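Local coordinates for protein acetyl-CoA acetyltransferase (Bacillus anthracis, PDB 3SS6) that probably catalyses, as a tetrameric thiolase, the reversible condensation of two acetyl-CoA molecules to acetoacetyl-CoA and coenzyme A, at residues Met4-Ile9 with Leu274-Gly279; Ile17-Gly22 with Lys217-Arg222; Glu303-Ser308 with Ala388-Ala393. All coordinates share one frame; numbering follows the deposited sequence.

Contacts 1 and 3 adjoin, their centres 11 Å apart, whereas contact 2 lies beyond the centre of the chain, 32 Å from each of them between centres. All three reach one mixed sheet. Contacts 1 and 2 use the two ends of strand 7-19, with nearest atoms about 17 Å apart; contact 2 comes within about 16 Å of contact 3. Strand 275-284 joins contact 1 to contact 3: Val278 N lies 2.8 Å from Phe390 O, and Gly279 O lies 2.9 Å from Phe390 N, both probable hydrogen bonds at a classic beta bulge. Potassium lies beside contact 1, about 4 Å from the Leu274 side chain, and about 12 Å from that of Ile391.

Contact 1 (Met4-Ile9 with Leu274-Gly279); sequences MHNVVI and LARIVG
Val7 and Ile9 put their side chains on the same sheet face as Ala275 and Ile277. With chi1 at -177°, Val7 CG1 is trans to its own N and lies alongside Ile277, 4.0 Å from CD1. Ile9 instead turns CG1 beside its N (chi1 -66°) and runs nearly straight on, so that the Ile9 side chain crosses that of Ile277 at about a right angle, with Ile9 CD1 3.9 Å from Ile277 CG1. On the other face, the Arg276 chain bends at its third torsion and brings NH1 alongside Asn6, 3.9 Å from ND2, with amide and guanidinium planes 80° apart. The two do not bond each other: both groups turn to Glu263, Arg276 by a salt bridge and Asn6 by a hydrogen bond. Ile277 N donates to Val7 O at 3.0 Å and Ile9 N to Ala275 O at 2.8 Å, while a water bridges Val7 N and Ile277 O. Ile9 O receives Leu274 N at 2.8 Å and, weakly, Ala275 N at 3.5 Å. Leu274 and Ala275 both face Ile9, a classic beta bulge in the antiparallel pair that joins the N-terminal and C-terminal thiolase halves.

Contact 2 (Ile17-Gly22 with Lys217-Arg222); sequences IGTFGG and KDEHPR
Ile17 to Thr19 and Asp218 to His220 run in matching order, residue beside residue, with Glu219 N donating an almost straight bond (174°) to Ile17 O at 3.1 Å. A water donates to Ile17 O and accepts from His220 N, bridging the two segments; the carbonyl thus takes two donors. Before this pair, Asp218 turns its carboxylate toward Ile17, and OD1 receives Ile17 N at 2.8 Å on its anti lone pair. The same oxygen forms a salt bridge with Arg14. Glu219 serves the next residues of the strand. Its CG sits between the backbone N and carbonyl carbon (chi1 61°), and the chain then runs extended, which carries OE2 to Thr19 N at 2.9 Å. That donor meets the anti side of the oxygen, 23° out of the carboxylate plane. OE2 also lies 3.2 Å from Thr19 OG1, at best a weak bond, and takes a further hydrogen bond from Ala23 N. It comes within 3.5 Å of Gly22 CA, where the glycine has no side chain to intervene. The type II turn from Thr19 to Gly22, closed by Gly22 N on Thr19 O, brings its two ends to this oxygen. The side chains of Thr19 and His220 cross obliquely, the methyl CG2 of Thr19 lying 3.5 Å from His220 ND1. Chemically, two carboxylates serve as acceptors for peptide N-H groups where strand 7-19 ends; the donors at Glu219 OE2 and the arginine at Asp218 would probably stabilise their ionised forms.

Contact 3 (Glu303-Ser308 with Ala388-Ala393); sequences EKVDWS and ALFIEA
Trp307 reaches from the end of helix 294-305 to Phe390, Ile391 and Glu392 with its six-membered ring. At the base, CB lies 3.8 Å from Val305 CG2, the methyl that covers one indole face near its rim. A chi1 of -71° swings CG beside the backbone N and sends the ring toward the strand. CD1 and NE1 lead along the five-membered edge; NE1 ends 3.9 Å from Glu392 OE2. Farther along, CZ2 approaches the same oxygen at 3.6 Å and Glu392 CG at 3.8 Å. Indole and carboxylate planes are only 6° apart, and the oxygen lies at the ring edge near its plane, so the groups meet edge on, not stacked; the hydrogen-bearing rim probably makes a mildly favourable electrostatic partner. CH2, at the tip, points in plane at Ile391 O, 3.4 Å away. Returning along the opposite rim, CZ3 and CE3 both lie 3.9 Å from Phe390 CD1. Here the Phe390 edge is directed toward the indole face in an offset edge-to-face pair, the planes at 76° and the centroids 5.9 Å apart. Asp306, the first residue past the helix, has positive phi and redirects the chain, and Trp307 comes round above Val305. Leu302 of the same helix also packs on Phe390, while Val278 of strand 275-284 and Lys374 of strand 374-381 touch the indole from the strands flanking 385-393; Ile391 turns away and packs on helix 352-370.

Contact 1 (Met4-Ile9 with Leu274-Gly279)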
loop_
_atom_site.group_PDB
_atom_site.type_symbol
_atom_site.label_atom_id
_atom_site.label_comp_id
_atom_site.label_asym_id
_atom_site.label_seq_id
_atom_site.Cartn_x
_atom_site.Cartn_y
_atom_site.Cartn_z
ATOM N N MET A 4 3.262 -37.550 37.151
ATOM C CA MET A 4 3.083 -36.176 36.696
ATOM C C MET A 4 4.044 -35.298 37.476
ATOM O O MET A 4 3.863 -35.083 38.674
ATOM C CB MET A 4 1.652 -35.717 36.955
ATOM C CG MET A 4 1.404 -34.244 36.667
ATOM S SD MET A 4 -0.332 -33.849 36.928
ATOM C CE MET A 4 -1.071 -35.315 36.208
ATOM N N HIS A 5 5.064 -34.787 36.796
ATOM C CA HIS A 5 6.136 -34.069 37.473
ATOM C C HIS A 5 5.702 -32.710 37.983
ATOM O O HIS A 5 4.941 -32.012 37.318
ATOM C CB HIS A 5 7.318 -33.903 36.518
ATOM C CG HIS A 5 7.934 -35.204 36.117
ATOM N ND1 HIS A 5 8.945 -35.800 36.840
ATOM C CD2 HIS A 5 7.655 -36.042 35.092
ATOM C CE1 HIS A 5 9.276 -36.943 36.267
ATOM N NE2 HIS A 5 8.508 -37.117 35.206
ATOM N N ASN A 6 6.192 -32.324 39.157
ATOM C CA ASN A 6 5.973 -30.960 39.621
ATOM C C ASN A 6 6.769 -30.018 38.742
ATOM O O ASN A 6 7.878 -30.351 38.325
ATOM C CB ASN A 6 6.436 -30.781 41.069
ATOM C CG ASN A 6 5.603 -31.577 42.065
ATOM O OD1 ASN A 6 4.519 -32.059 41.743
ATOM N ND2 ASN A 6 6.103 -31.684 43.303
ATOM N N VAL A 7 6.215 -28.836 38.488
ATOM C CA VAL A 7 6.864 -27.833 37.641
ATOM C C VAL A 7 7.423 -26.689 38.492
ATOM O O VAL A 7 6.691 -26.061 39.256
ATOM C CB VAL A 7 5.877 -27.262 36.635
ATOM C CG1 VAL A 7 6.585 -26.257 35.708
ATOM C CG2 VAL A 7 5.243 -28.391 35.827
ATOM N N VAL A 8 8.716 -26.421 38.360
ATOM C CA VAL A 8 9.333 -25.316 39.080
ATOM C C VAL A 8 9.924 -24.318 38.098
ATOM O O VAL A 8 10.142 -24.625 36.926
ATOM C CB VAL A 8 10.412 -25.790 40.094
ATOM C CG1 VAL A 8 9.780 -26.717 41.136
ATOM C CG2 VAL A 8 11.558 -26.475 39.381
ATOM N N ILE A 9 10.161 -23.111 38.592
ATOM C CA ILE A 9 10.610 -21.997 37.774
ATOM C C ILE A 9 11.954 -21.561 38.326
ATOM O O ILE A 9 12.051 -21.213 39.502
ATOM C CB ILE A 9 9.616 -20.821 37.890
ATOM C CG1 ILE A 9 8.268 -21.205 37.266
ATOM C CG2 ILE A 9 10.170 -19.566 37.202
ATOM C CD1 ILE A 9 7.106 -20.347 37.745
ATOM N N LEU A 274 12.946 -20.483 42.084
ATOM C CA LEU A 274 12.292 -19.286 42.595
ATOM C C LEU A 274 10.891 -19.610 43.082
ATOM O O LEU A 274 10.408 -19.008 44.047
ATOM C CB LEU A 274 12.174 -18.230 41.485
ATOM C CG LEU A 274 13.464 -17.735 40.839
ATOM C CD1 LEU A 274 13.131 -16.845 39.644
ATOM C CD2 LEU A 274 14.313 -16.977 41.852
ATOM N N ALA A 275 10.236 -20.547 42.398
ATOM C CA ALA A 275 8.814 -20.784 42.608
ATOM C C ALA A 275 8.371 -22.099 41.984
ATOM O O ALA A 275 9.073 -22.661 41.146
ATOM C CB ALA A 275 8.006 -19.630 41.996
ATOM N N ARG A 276 7.197 -22.576 42.398
ATOM C CA ARG A 276 6.560 -23.720 41.755
ATOM C C ARG A 276 5.203 -23.313 41.202
ATOM O O ARG A 276 4.566 -22.373 41.694
ATOM C CB ARG A 276 6.396 -24.888 42.736
ATOM C CG ARG A 276 5.353 -24.640 43.833
ATOM C CD ARG A 276 5.068 -25.909 44.665
ATOM N NE ARG A 276 6.236 -26.332 45.437
ATOM C CZ ARG A 276 7.076 -27.293 45.065
ATOM N NH1 ARG A 276 6.885 -27.955 43.926
ATOM N NH2 ARG A 276 8.109 -27.601 45.837
ATOM N N ILE A 277 4.764 -24.008 40.164
ATOM C CA ILE A 277 3.409 -23.815 39.672
ATOM C C ILE A 277 2.501 -24.828 40.361
ATOM O O ILE A 277 2.774 -26.034 40.337
ATOM C CB ILE A 277 3.342 -23.967 38.140
ATOM C CG1 ILE A 277 4.079 -22.804 37.474
ATOM C CG2 ILE A 277 1.883 -23.974 37.678
ATOM C CD1 ILE A 277 4.307 -22.960 35.965
ATOM N N VAL A 278 1.437 -24.356 41.007
ATOM C CA VAL A 278 0.510 -25.298 41.636
ATOM C C VAL A 278 -0.797 -25.521 40.874
ATOM O O VAL A 278 -1.506 -26.482 41.153
ATOM C CB VAL A 278 0.209 -24.951 43.111
ATOM C CG1 VAL A 278 1.491 -25.034 43.951
ATOM C CG2 VAL A 278 -0.425 -23.593 43.228
ATOM N N GLY A 279 -1.108 -24.647 39.915
ATOM C CA GLY A 279 -2.314 -24.815 39.117
ATOM C C GLY A 279 -2.525 -23.701 38.114
ATOM O O GLY A 279 -1.846 -22.687 38.151
HETATM O O HOH W 1 3.511 -28.357 38.914
#

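Contact 2 (Ile17-Gly22 with Lys217-Arg222)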
loop_
_atom_site.group_PDB
_atom_site.type_symbol
_atom_site.label_atom_id
_atom_site.label_comp_id
_atom_site.label_asym_id
_atom_site.label_seq_id
_atom_site.Cartn_x
_atom_site.Cartn_y
_atom_site.Cartn_z
ATOM N N ILE A 17 9.539 -2.197 29.694
ATOM C CA ILE A 17 8.401 -2.034 28.785
ATOM C C ILE A 17 8.489 -0.672 28.105
ATOM O O ILE A 17 8.503 0.368 28.773
ATOM C CB ILE A 17 7.064 -2.196 29.530
ATOM C CG1 ILE A 17 6.969 -3.606 30.132
ATOM C CG2 ILE A 17 5.891 -1.935 28.580
ATOM C CD1 ILE A 17 5.862 -3.769 31.161
ATOM N N GLY A 18 8.563 -0.697 26.777
ATOM C CA GLY A 18 8.614 0.517 25.975
ATOM C C GLY A 18 7.237 1.098 25.682
ATOM O O GLY A 18 6.230 0.382 25.671
ATOM N N THR A 19 7.193 2.412 25.468
ATOM C CA THR A 19 5.955 3.068 25.051
ATOM C C THR A 19 5.844 3.032 23.533
ATOM O O THR A 19 6.830 2.839 22.832
ATOM C CB THR A 19 5.885 4.536 25.522
ATOM O OG1 THR A 19 7.035 5.250 25.052
ATOM C CG2 THR A 19 5.825 4.609 27.029
ATOM N N PHE A 20 4.630 3.208 23.029
ATOM C CA PHE A 20 4.404 3.161 21.589
ATOM C C PHE A 20 5.206 4.228 20.870
ATOM O O PHE A 20 5.102 5.420 21.181
ATOM C CB PHE A 20 2.916 3.308 21.279
ATOM C CG PHE A 20 2.555 2.915 19.871
ATOM C CD1 PHE A 20 2.350 3.877 18.901
ATOM C CD2 PHE A 20 2.458 1.575 19.519
ATOM C CE1 PHE A 20 2.027 3.505 17.600
ATOM C CE2 PHE A 20 2.136 1.201 18.226
ATOM C CZ PHE A 20 1.928 2.170 17.268
ATOM N N GLY A 21 6.020 3.799 19.914
ATOM C CA GLY A 21 6.887 4.720 19.202
ATOM C C GLY A 21 8.065 5.177 20.043
ATOM O O GLY A 21 8.764 6.128 19.676
ATOM N N GLY A 22 8.291 4.489 21.162
ATOM C CA GLY A 22 9.349 4.848 22.103
ATOM C C GLY A 22 10.676 4.145 21.848
ATOM O O GLY A 22 11.109 4.001 20.703
ATOM N N LYS A 217 15.018 0.929 31.604
ATOM C CA LYS A 217 13.968 1.334 32.539
ATOM C C LYS A 217 12.607 1.461 31.856
ATOM O O LYS A 217 12.503 2.010 30.756
ATOM C CB LYS A 217 14.316 2.669 33.199
ATOM C CG LYS A 217 15.746 2.745 33.730
ATOM C CD LYS A 217 15.943 1.903 34.983
ATOM C CE LYS A 217 15.235 2.527 36.179
ATOM N NZ LYS A 217 15.564 1.863 37.476
ATOM N N ASP A 218 11.573 0.968 32.529
ATOM C CA ASP A 218 10.197 1.075 32.037
ATOM C C ASP A 218 9.874 2.533 31.731
ATOM O O ASP A 218 10.131 3.420 32.556
ATOM C CB ASP A 218 9.234 0.545 33.103
ATOM C CG ASP A 218 9.428 -0.939 33.382
ATOM O OD1 ASP A 218 9.396 -1.745 32.420
ATOM O OD2 ASP A 218 9.602 -1.301 34.569
ATOM N N GLU A 219 9.313 2.805 30.556
ATOM C CA GLU A 219 9.148 4.207 30.196
ATOM C C GLU A 219 7.701 4.698 30.180
ATOM O O GLU A 219 7.460 5.890 29.962
ATOM C CB GLU A 219 9.912 4.572 28.909
ATOM C CG GLU A 219 9.459 3.813 27.708
ATOM C CD GLU A 219 10.140 4.227 26.395
ATOM O OE1 GLU A 219 10.984 5.152 26.337
ATOM O OE2 GLU A 219 9.800 3.608 25.387
ATOM N N HIS A 220 6.751 3.808 30.470
ATOM C CA HIS A 220 5.342 4.216 30.486
ATOM C C HIS A 220 4.933 5.019 31.732
ATOM O O HIS A 220 4.105 5.915 31.633
ATOM C CB HIS A 220 4.389 3.020 30.298
ATOM C CG HIS A 220 3.039 3.413 29.783
ATOM N ND1 HIS A 220 2.794 3.639 28.445
ATOM C CD2 HIS A 220 1.868 3.642 30.423
ATOM C CE1 HIS A 220 1.527 3.976 28.280
ATOM N NE2 HIS A 220 0.942 3.987 29.463
ATOM N N PRO A 221 5.481 4.684 32.911
ATOM C CA PRO A 221 5.032 5.437 34.089
ATOM C C PRO A 221 5.351 6.922 33.962
ATOM O O PRO A 221 6.434 7.278 33.482
ATOM C CB PRO A 221 5.827 4.800 35.228
ATOM C CG PRO A 221 5.975 3.349 34.769
ATOM C CD PRO A 221 6.281 3.502 33.283
ATOM N N ARG A 222 4.415 7.770 34.384
ATOM C CA ARG A 222 4.535 9.215 34.206
ATOM C C ARG A 222 4.405 9.969 35.518
ATOM O O ARG A 222 3.374 9.893 36.177
ATOM C CB ARG A 222 3.441 9.741 33.280
ATOM C CG ARG A 222 3.438 9.185 31.870
ATOM C CD ARG A 222 2.165 9.647 31.138
ATOM N NE ARG A 222 2.086 11.108 31.033
ATOM C CZ ARG A 222 1.046 11.771 30.528
ATOM N NH1 ARG A 222 -0.017 11.109 30.086
ATOM N NH2 ARG A 222 1.064 13.099 30.469
HETATM O O HOH W 2 6.821 0.957 30.902
#

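Contact 3 (Glu303-Ser308 with Ala388-Ala393)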
loop_
_atom_site.group_PDB
_atom_site.type_symbol
_atom_site.label_atom_id
_atom_site.label_comp_id
_atom_site.label_asym_id
_atom_site.label_seq_id
_atom_site.Cartn_x
_atom_site.Cartn_y
_atom_site.Cartn_z
ATOM N N GLU A 303 -10.724 -23.568 43.205
ATOM C CA GLU A 303 -11.380 -24.837 43.489
ATOM C C GLU A 303 -10.416 -25.980 43.209
ATOM O O GLU A 303 -10.356 -26.956 43.955
ATOM C CB GLU A 303 -12.635 -24.984 42.625
ATOM C CG GLU A 303 -13.894 -25.342 43.396
ATOM C CD GLU A 303 -13.837 -26.730 44.006
ATOM O OE1 GLU A 303 -13.027 -27.556 43.534
ATOM O OE2 GLU A 303 -14.604 -26.995 44.957
ATOM N N LYS A 304 -9.654 -25.841 42.128
ATOM C CA LYS A 304 -8.712 -26.869 41.705
ATOM C C LYS A 304 -7.531 -27.019 42.653
ATOM O O LYS A 304 -7.100 -28.133 42.932
ATOM C CB LYS A 304 -8.205 -26.580 40.285
ATOM C CG LYS A 304 -9.111 -27.096 39.176
ATOM C CD LYS A 304 -9.081 -26.185 37.950
ATOM C CE LYS A 304 -7.662 -25.767 37.584
ATOM N NZ LYS A 304 -6.835 -26.918 37.129
ATOM N N VAL A 305 -7.003 -25.902 43.146
ATOM C CA VAL A 305 -5.820 -25.937 44.001
ATOM C C VAL A 305 -6.168 -25.939 45.481
ATOM O O VAL A 305 -5.285 -26.033 46.332
ATOM C CB VAL A 305 -4.850 -24.768 43.707
ATOM C CG1 VAL A 305 -4.476 -24.752 42.234
ATOM C CG2 VAL A 305 -5.459 -23.445 44.126
ATOM N N ASP A 306 -7.458 -25.833 45.777
ATOM C CA ASP A 306 -7.940 -25.904 47.145
ATOM C C ASP A 306 -7.390 -24.749 47.979
ATOM O O ASP A 306 -6.966 -24.934 49.125
ATOM C CB ASP A 306 -7.578 -27.257 47.770
ATOM C CG ASP A 306 -8.271 -27.491 49.099
ATOM O OD1 ASP A 306 -9.341 -26.885 49.333
ATOM O OD2 ASP A 306 -7.743 -28.287 49.907
ATOM N N TRP A 307 -7.386 -23.559 47.384
ATOM C CA TRP A 307 -7.088 -22.333 48.112
ATOM C C TRP A 307 -8.372 -21.548 48.296
ATOM O O TRP A 307 -9.277 -21.612 47.460
ATOM C CB TRP A 307 -6.143 -21.426 47.329
ATOM C CG TRP A 307 -4.729 -21.858 47.200
ATOM C CD1 TRP A 307 -4.158 -23.008 47.672
ATOM C CD2 TRP A 307 -3.684 -21.129 46.544
ATOM N NE1 TRP A 307 -2.819 -23.035 47.346
ATOM C CE2 TRP A 307 -2.506 -21.893 46.653
ATOM C CE3 TRP A 307 -3.632 -19.899 45.872
ATOM C CZ2 TRP A 307 -1.293 -21.473 46.116
ATOM C CZ3 TRP A 307 -2.421 -19.487 45.331
ATOM C CH2 TRP A 307 -1.274 -20.274 45.453
ATOM N N SER A 308 -8.440 -20.786 49.380
ATOM C CA SER A 308 -9.422 -19.726 49.475
ATOM C C SER A 308 -8.772 -18.518 48.819
ATOM O O SER A 308 -7.548 -18.436 48.719
ATOM C CB SER A 308 -9.750 -19.410 50.930
ATOM O OG SER A 308 -8.656 -18.763 51.559
ATOM N N ALA A 388 -5.922 -17.853 34.649
ATOM C CA ALA A 388 -5.288 -17.639 35.950
ATOM C C ALA A 388 -4.197 -18.670 36.217
ATOM O O ALA A 388 -4.317 -19.844 35.841
ATOM C CB ALA A 388 -6.328 -17.658 37.072
ATOM N N LEU A 389 -3.137 -18.213 36.877
ATOM C CA LEU A 389 -1.980 -19.035 37.181
ATOM C C LEU A 389 -1.712 -18.945 38.679
ATOM O O LEU A 389 -1.716 -17.855 39.253
ATOM C CB LEU A 389 -0.768 -18.518 36.390
ATOM C CG LEU A 389 0.535 -19.297 36.561
ATOM C CD1 LEU A 389 0.375 -20.734 36.092
ATOM C CD2 LEU A 389 1.651 -18.596 35.789
ATOM N N PHE A 390 -1.503 -20.096 39.314
ATOM C CA PHE A 390 -1.370 -20.172 40.771
ATOM C C PHE A 390 0.028 -20.662 41.097
ATOM O O PHE A 390 0.434 -21.726 40.634
ATOM C CB PHE A 390 -2.430 -21.117 41.341
ATOM C CG PHE A 390 -3.830 -20.657 41.072
ATOM C CD1 PHE A 390 -4.559 -19.999 42.051
ATOM C CD2 PHE A 390 -4.396 -20.835 39.815
ATOM C CE1 PHE A 390 -5.852 -19.547 41.788
ATOM C CE2 PHE A 390 -5.681 -20.382 39.538
ATOM C CZ PHE A 390 -6.415 -19.747 40.525
ATOM N N ILE A 391 0.774 -19.868 41.859
ATOM C CA ILE A 391 2.166 -20.198 42.139
ATOM C C ILE A 391 2.501 -20.089 43.623
ATOM O O ILE A 391 1.795 -19.424 44.392
ATOM C CB ILE A 391 3.140 -19.299 41.353
ATOM C CG1 ILE A 391 3.015 -17.848 41.809
ATOM C CG2 ILE A 391 2.903 -19.410 39.845
ATOM C CD1 ILE A 391 4.134 -16.968 41.281
ATOM N N GLU A 392 3.566 -20.774 44.024
ATOM C CA GLU A 392 4.098 -20.628 45.381
ATOM C C GLU A 392 5.575 -20.299 45.273
ATOM O O GLU A 392 6.336 -21.047 44.664
ATOM C CB GLU A 392 3.896 -21.911 46.200
ATOM C CG GLU A 392 2.425 -22.196 46.488
ATOM C CD GLU A 392 2.180 -23.512 47.209
ATOM O OE1 GLU A 392 3.094 -24.363 47.276
ATOM O OE2 GLU A 392 1.051 -23.692 47.711
ATOM N N ALA A 393 5.978 -19.180 45.862
ATOM C CA ALA A 393 7.393 -18.843 45.926
ATOM C C ALA A 393 8.092 -19.824 46.861
ATOM O O ALA A 393 7.529 -20.244 47.880
ATOM C CB ALA A 393 7.583 -17.414 46.416
#